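Local coordinates for 5-carboxyvanillate decarboxylase (Sphingomonas paucimobilis, PDB 4L6D), which probably removes the 5-carboxyl group of 5-carboxyvanillate to give vanillate, as a manganese-binding carboxy-lyase of the amidohydrolase superfamily, at residues A[280-294]-A[319-332]. Residues are numbered along the deposited sequence; the frame is centred on the assembly and turned at random.
Sequences LRYSIEVLGPENVMW and VKAMVAGGNAARIF
N327 reaches from helix 319-331 to two backbone carbonyls of the turn and strand after helix 280-287. Its ND2 donates to P289 O at 2.8 Å, in the carbonyl plane and on a lone pair. The same ND2 donates to V292 O at 2.9 Å, from above that carbonyl plane. With both bonds, the amide ties the turn to the start of strand 292-293.

R330 holds the neighbouring carbonyl. Its NH2 bonds E290 O at 2.7 Å, edge-on and in the guanidinium plane. NH1 donates to N327 OD1, which helps fix the rotation of the N327 amide. Water 1 links R330 NH2 to N291 OD1, while N291 ND2 bonds R264 O.

One backbone bond crosses directly: W294 N to V323 O, 2.8 Å. V323 O lies where the wider pi-type turn at 322-326 interrupts the regular helical pattern.

The apolar contacts form two groups. M293 sets its sulfur against the backbone of A328, with SD 3.6 Å from A328 CA. The bend at chi3 (-77°) carries CE to I331 CD1, 3.8 Å away. SD also makes an oblique Met-aromatic contact with the F332 ring. On the other side of the strand, V323 packs on L280, I284 and V292. V319 CG1 meets I284 and P289, and M322 CE rests against E290 CG at 3.6 Å.

Helices 280-287 and 319-331 run at 95° to each other. The arrangement joins the eighth strand of the amidohydrolase TIM barrel, 292-293, to a C-terminal helix that also packs on the first strand, 5-11.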
loop_
_atom_site.group_PDB
_atom_site.type_symbol
_atom_site.label_atom_id
_atom_site.label_comp_id
_atom_site.label_asym_id
_atom_site.label_seq_id
_atom_site.Cartn_x
_atom_site.Cartn_y
_atom_site.Cartn_z
ATOM N N LEU A 280 -10.662 -11.989 1.092
ATOM C CA LEU A 280 -10.631 -13.161 0.206
ATOM C C LEU A 280 -11.726 -13.036 -0.847
ATOM O O LEU A 280 -11.471 -13.238 -2.044
ATOM C CB LEU A 280 -10.828 -14.458 1.006
ATOM C CG LEU A 280 -11.004 -15.739 0.180
ATOM C CD1 LEU A 280 -9.768 -15.996 -0.666
ATOM C CD2 LEU A 280 -11.290 -16.936 1.081
ATOM N N ARG A 281 -12.939 -12.702 -0.406
ATOM C CA ARG A 281 -14.063 -12.505 -1.316
ATOM C C ARG A 281 -13.793 -11.408 -2.348
ATOM O O ARG A 281 -14.083 -11.581 -3.535
ATOM C CB ARG A 281 -15.338 -12.188 -0.525
ATOM C CG ARG A 281 -16.085 -13.415 -0.033
ATOM C CD ARG A 281 -17.374 -13.046 0.712
ATOM N NE ARG A 281 -17.184 -12.959 2.160
ATOM C CZ ARG A 281 -17.123 -11.821 2.848
ATOM N NH1 ARG A 281 -16.940 -11.845 4.165
ATOM N NH2 ARG A 281 -17.249 -10.658 2.224
ATOM N N TYR A 282 -13.237 -10.284 -1.895
ATOM C CA TYR A 282 -12.878 -9.178 -2.780
ATOM C C TYR A 282 -11.872 -9.648 -3.852
ATOM O O TYR A 282 -12.018 -9.361 -5.047
ATOM C CB TYR A 282 -12.286 -7.999 -1.971
ATOM C CG TYR A 282 -11.695 -6.955 -2.898
ATOM C CD1 TYR A 282 -12.485 -5.932 -3.412
ATOM C CD2 TYR A 282 -10.370 -7.037 -3.319
ATOM C CE1 TYR A 282 -11.970 -5.017 -4.301
ATOM C CE2 TYR A 282 -9.847 -6.131 -4.217
ATOM C CZ TYR A 282 -10.649 -5.127 -4.707
ATOM O OH TYR A 282 -10.148 -4.218 -5.610
ATOM N N SER A 283 -10.857 -10.385 -3.421
ATOM C CA SER A 283 -9.803 -10.823 -4.333
ATOM C C SER A 283 -10.318 -11.803 -5.381
ATOM O O SER A 283 -9.983 -11.694 -6.569
ATOM C CB SER A 283 -8.635 -11.427 -3.552
ATOM O OG SER A 283 -8.091 -10.424 -2.706
ATOM N N ILE A 284 -11.151 -12.746 -4.952
ATOM C CA ILE A 284 -11.783 -13.664 -5.893
ATOM C C ILE A 284 -12.616 -12.904 -6.920
ATOM O O ILE A 284 -12.582 -13.218 -8.110
ATOM C CB ILE A 284 -12.640 -14.699 -5.167
ATOM C CG1 ILE A 284 -11.741 -15.631 -4.338
ATOM C CG2 ILE A 284 -13.496 -15.501 -6.171
ATOM C CD1 ILE A 284 -12.517 -16.500 -3.343
ATOM N N GLU A 285 -13.348 -11.888 -6.464
ATOM C CA GLU A 285 -14.199 -11.109 -7.358
ATOM C C GLU A 285 -13.444 -10.324 -8.431
ATOM O O GLU A 285 -13.891 -10.263 -9.587
ATOM C CB GLU A 285 -15.098 -10.152 -6.565
ATOM C CG GLU A 285 -15.997 -9.328 -7.469
ATOM C CD GLU A 285 -16.872 -8.339 -6.729
ATOM O OE1 GLU A 285 -16.912 -8.375 -5.483
ATOM O OE2 GLU A 285 -17.524 -7.518 -7.409
ATOM N N VAL A 286 -12.325 -9.704 -8.058
ATOM C CA VAL A 286 -11.587 -8.866 -9.000
ATOM C C VAL A 286 -10.500 -9.608 -9.780
ATOM O O VAL A 286 -10.121 -9.163 -10.860
ATOM C CB VAL A 286 -11.004 -7.585 -8.348
ATOM C CG1 VAL A 286 -12.111 -6.791 -7.663
ATOM C CG2 VAL A 286 -9.879 -7.919 -7.371
ATOM N N LEU A 287 -9.991 -10.715 -9.238
ATOM C CA LEU A 287 -8.945 -11.477 -9.928
ATOM C C LEU A 287 -9.434 -12.747 -10.597
ATOM O O LEU A 287 -8.784 -13.255 -11.524
ATOM C CB LEU A 287 -7.819 -11.863 -8.965
ATOM C CG LEU A 287 -7.192 -10.747 -8.136
ATOM C CD1 LEU A 287 -6.136 -11.350 -7.221
ATOM C CD2 LEU A 287 -6.579 -9.648 -9.022
ATOM N N GLY A 288 -10.568 -13.265 -10.140
ATOM C CA GLY A 288 -11.028 -14.566 -10.584
ATOM C C GLY A 288 -10.579 -15.628 -9.595
ATOM O O GLY A 288 -9.501 -15.517 -9.011
ATOM N N PRO A 289 -11.409 -16.662 -9.391
ATOM C CA PRO A 289 -11.080 -17.709 -8.418
ATOM C C PRO A 289 -9.820 -18.517 -8.767
ATOM O O PRO A 289 -9.239 -19.100 -7.861
ATOM C CB PRO A 289 -12.330 -18.594 -8.423
ATOM C CG PRO A 289 -12.973 -18.342 -9.779
ATOM C CD PRO A 289 -12.717 -16.882 -10.029
ATOM N N GLU A 290 -9.400 -18.542 -10.030
ATOM C CA GLU A 290 -8.186 -19.266 -10.418
ATOM C C GLU A 290 -6.906 -18.577 -9.948
ATOM O O GLU A 290 -5.844 -19.182 -9.988
ATOM C CB GLU A 290 -8.129 -19.449 -11.935
ATOM C CG GLU A 290 -9.152 -20.404 -12.485
ATOM C CD GLU A 290 -9.263 -20.294 -13.993
ATOM O OE1 GLU A 290 -9.729 -19.239 -14.480
ATOM O OE2 GLU A 290 -8.866 -21.253 -14.688
ATOM N N ASN A 291 -7.003 -17.328 -9.490
ATOM C CA ASN A 291 -5.803 -16.542 -9.184
ATOM C C ASN A 291 -5.524 -16.347 -7.692
ATOM O O ASN A 291 -4.667 -15.550 -7.320
ATOM C CB ASN A 291 -5.881 -15.172 -9.858
ATOM C CG ASN A 291 -5.348 -15.184 -11.284
ATOM O OD1 ASN A 291 -4.763 -16.167 -11.736
ATOM N ND2 ASN A 291 -5.518 -14.071 -11.987
ATOM N N VAL A 292 -6.245 -17.074 -6.843
ATOM C CA VAL A 292 -6.060 -16.957 -5.401
ATOM C C VAL A 292 -5.709 -18.302 -4.788
ATOM O O VAL A 292 -6.435 -19.272 -4.972
ATOM C CB VAL A 292 -7.323 -16.402 -4.711
ATOM C CG1 VAL A 292 -7.053 -16.161 -3.225
ATOM C CG2 VAL A 292 -7.785 -15.118 -5.399
ATOM N N MET A 293 -4.616 -18.338 -4.028
ATOM C CA MET A 293 -4.158 -19.554 -3.362
ATOM C C MET A 293 -4.082 -19.366 -1.863
ATOM O O MET A 293 -3.831 -18.274 -1.375
ATOM C CB MET A 293 -2.773 -19.936 -3.869
ATOM C CG MET A 293 -2.780 -20.393 -5.309
ATOM S SD MET A 293 -1.128 -20.702 -5.963
ATOM C CE MET A 293 -0.535 -19.040 -6.257
ATOM N N TRP A 294 -4.272 -20.455 -1.133
ATOM C CA TRP A 294 -4.144 -20.429 0.314
ATOM C C TRP A 294 -2.687 -20.594 0.758
ATOM O O TRP A 294 -1.880 -21.245 0.085
ATOM C CB TRP A 294 -5.040 -21.529 0.894
ATOM C CG TRP A 294 -4.968 -21.684 2.379
ATOM C CD1 TRP A 294 -5.489 -20.848 3.319
ATOM C CD2 TRP A 294 -4.336 -22.753 3.086
ATOM N NE1 TRP A 294 -5.212 -21.330 4.583
ATOM C CE2 TRP A 294 -4.514 -22.507 4.460
ATOM C CE3 TRP A 294 -3.643 -23.909 2.683
ATOM C CZ2 TRP A 294 -4.020 -23.367 5.438
ATOM C CZ3 TRP A 294 -3.151 -24.757 3.652
ATOM C CH2 TRP A 294 -3.345 -24.484 5.016
ATOM N N VAL A 319 -15.014 -23.586 -5.495
ATOM C CA VAL A 319 -14.096 -22.453 -5.435
ATOM C C VAL A 319 -13.152 -22.633 -4.243
ATOM O O VAL A 319 -11.961 -22.331 -4.328
ATOM C CB VAL A 319 -14.860 -21.115 -5.326
ATOM C CG1 VAL A 319 -13.910 -19.975 -5.072
ATOM C CG2 VAL A 319 -15.638 -20.853 -6.616
ATOM N N LYS A 320 -13.678 -23.163 -3.141
ATOM C CA LYS A 320 -12.854 -23.383 -1.955
ATOM C C LYS A 320 -11.746 -24.385 -2.268
ATOM O O LYS A 320 -10.608 -24.201 -1.831
ATOM C CB LYS A 320 -13.712 -23.895 -0.790
ATOM C CG LYS A 320 -12.945 -23.969 0.522
ATOM C CD LYS A 320 -13.738 -24.687 1.594
ATOM C CE LYS A 320 -14.869 -23.822 2.109
ATOM N NZ LYS A 320 -15.733 -24.619 3.051
ATOM N N ALA A 321 -12.060 -25.427 -3.034
ATOM C CA ALA A 321 -11.043 -26.418 -3.405
ATOM C C ALA A 321 -9.956 -25.781 -4.273
ATOM O O ALA A 321 -8.777 -26.118 -4.142
ATOM C CB ALA A 321 -11.668 -27.592 -4.123
ATOM N N MET A 322 -10.354 -24.869 -5.161
ATOM C CA MET A 322 -9.382 -24.166 -6.002
ATOM C C MET A 322 -8.430 -23.354 -5.135
ATOM O O MET A 322 -7.205 -23.463 -5.267
ATOM C CB MET A 322 -10.080 -23.250 -7.016
ATOM C CG MET A 322 -10.984 -23.986 -8.001
ATOM S SD MET A 322 -12.154 -22.913 -8.863
ATOM C CE MET A 322 -11.015 -21.985 -9.878
ATOM N N VAL A 323 -8.988 -22.561 -4.225
ATOM C CA VAL A 323 -8.173 -21.721 -3.356
ATOM C C VAL A 323 -7.306 -22.556 -2.401
ATOM O O VAL A 323 -6.119 -22.274 -2.220
ATOM C CB VAL A 323 -9.047 -20.723 -2.580
ATOM C CG1 VAL A 323 -8.193 -19.902 -1.626
ATOM C CG2 VAL A 323 -9.797 -19.823 -3.562
ATOM N N ALA A 324 -7.893 -23.603 -1.820
ATOM C CA ALA A 324 -7.180 -24.411 -0.829
ATOM C C ALA A 324 -5.985 -25.156 -1.419
ATOM O O ALA A 324 -5.000 -25.394 -0.727
ATOM C CB ALA A 324 -8.131 -25.398 -0.165
ATOM N N GLY A 325 -6.072 -25.555 -2.684
ATOM C CA GLY A 325 -5.000 -26.347 -3.263
ATOM C C GLY A 325 -4.990 -26.552 -4.762
ATOM O O GLY A 325 -3.929 -26.803 -5.329
ATOM N N GLY A 326 -6.148 -26.473 -5.414
ATOM C CA GLY A 326 -6.224 -26.739 -6.840
ATOM C C GLY A 326 -5.395 -25.776 -7.677
ATOM O O GLY A 326 -4.679 -26.183 -8.607
ATOM N N ASN A 327 -5.503 -24.494 -7.365
ATOM C CA ASN A 327 -4.719 -23.483 -8.077
ATOM C C ASN A 327 -3.217 -23.683 -7.863
ATOM O O ASN A 327 -2.429 -23.599 -8.817
ATOM C CB ASN A 327 -5.130 -22.075 -7.641
ATOM C CG ASN A 327 -6.551 -21.727 -8.039
ATOM O OD1 ASN A 327 -7.093 -22.236 -9.022
ATOM N ND2 ASN A 327 -7.165 -20.840 -7.271
ATOM N N ALA A 328 -2.823 -23.959 -6.619
ATOM C CA ALA A 328 -1.423 -24.255 -6.323
ATOM C C ALA A 328 -0.910 -25.461 -7.109
ATOM O O ALA A 328 0.213 -25.446 -7.612
ATOM C CB ALA A 328 -1.235 -24.501 -4.832
ATOM N N ALA A 329 -1.713 -26.516 -7.201
ATOM C CA ALA A 329 -1.287 -27.707 -7.922
ATOM C C ALA A 329 -0.993 -27.382 -9.387
ATOM O O ALA A 329 -0.024 -27.880 -9.958
ATOM C CB ALA A 329 -2.340 -28.789 -7.812
ATOM N N ARG A 330 -1.819 -26.524 -9.977
ATOM C CA ARG A 330 -1.613 -26.080 -11.350
ATOM C C ARG A 330 -0.384 -25.180 -11.471
ATOM O O ARG A 330 0.530 -25.455 -12.258
ATOM C CB ARG A 330 -2.841 -25.318 -11.841
ATOM C CG ARG A 330 -2.724 -24.805 -13.263
ATOM C CD ARG A 330 -3.931 -23.952 -13.646
ATOM N NE ARG A 330 -3.878 -22.615 -13.053
ATOM C CZ ARG A 330 -4.698 -22.171 -12.103
ATOM N NH1 ARG A 330 -5.660 -22.952 -11.636
ATOM N NH2 ARG A 330 -4.560 -20.941 -11.633
ATOM N N ILE A 331 -0.365 -24.109 -10.686
ATOM C CA ILE A 331 0.677 -23.090 -10.803
ATOM C C ILE A 331 2.056 -23.616 -10.423
ATOM O O ILE A 331 3.064 -23.237 -11.030
ATOM C CB ILE A 331 0.309 -21.845 -9.971
ATOM C CG1 ILE A 331 -0.894 -21.145 -10.612
ATOM C CG2 ILE A 331 1.509 -20.892 -9.808
ATOM C CD1 ILE A 331 -1.520 -20.075 -9.746
ATOM N N PHE A 332 2.093 -24.502 -9.432
ATOM C CA PHE A 332 3.360 -25.021 -8.912
ATOM C C PHE A 332 3.630 -26.495 -9.227
ATOM O O PHE A 332 4.409 -27.153 -8.528
ATOM C CB PHE A 332 3.449 -24.761 -7.411
ATOM C CG PHE A 332 3.528 -23.301 -7.052
ATOM C CD1 PHE A 332 4.616 -22.531 -7.435
ATOM C CD2 PHE A 332 2.502 -22.695 -6.333
ATOM C CE1 PHE A 332 4.684 -21.182 -7.096
ATOM C CE2 PHE A 332 2.564 -21.353 -5.990
ATOM C CZ PHE A 332 3.665 -20.593 -6.367
HETATM O O HOH W 1 -3.455 -18.666 -12.453
#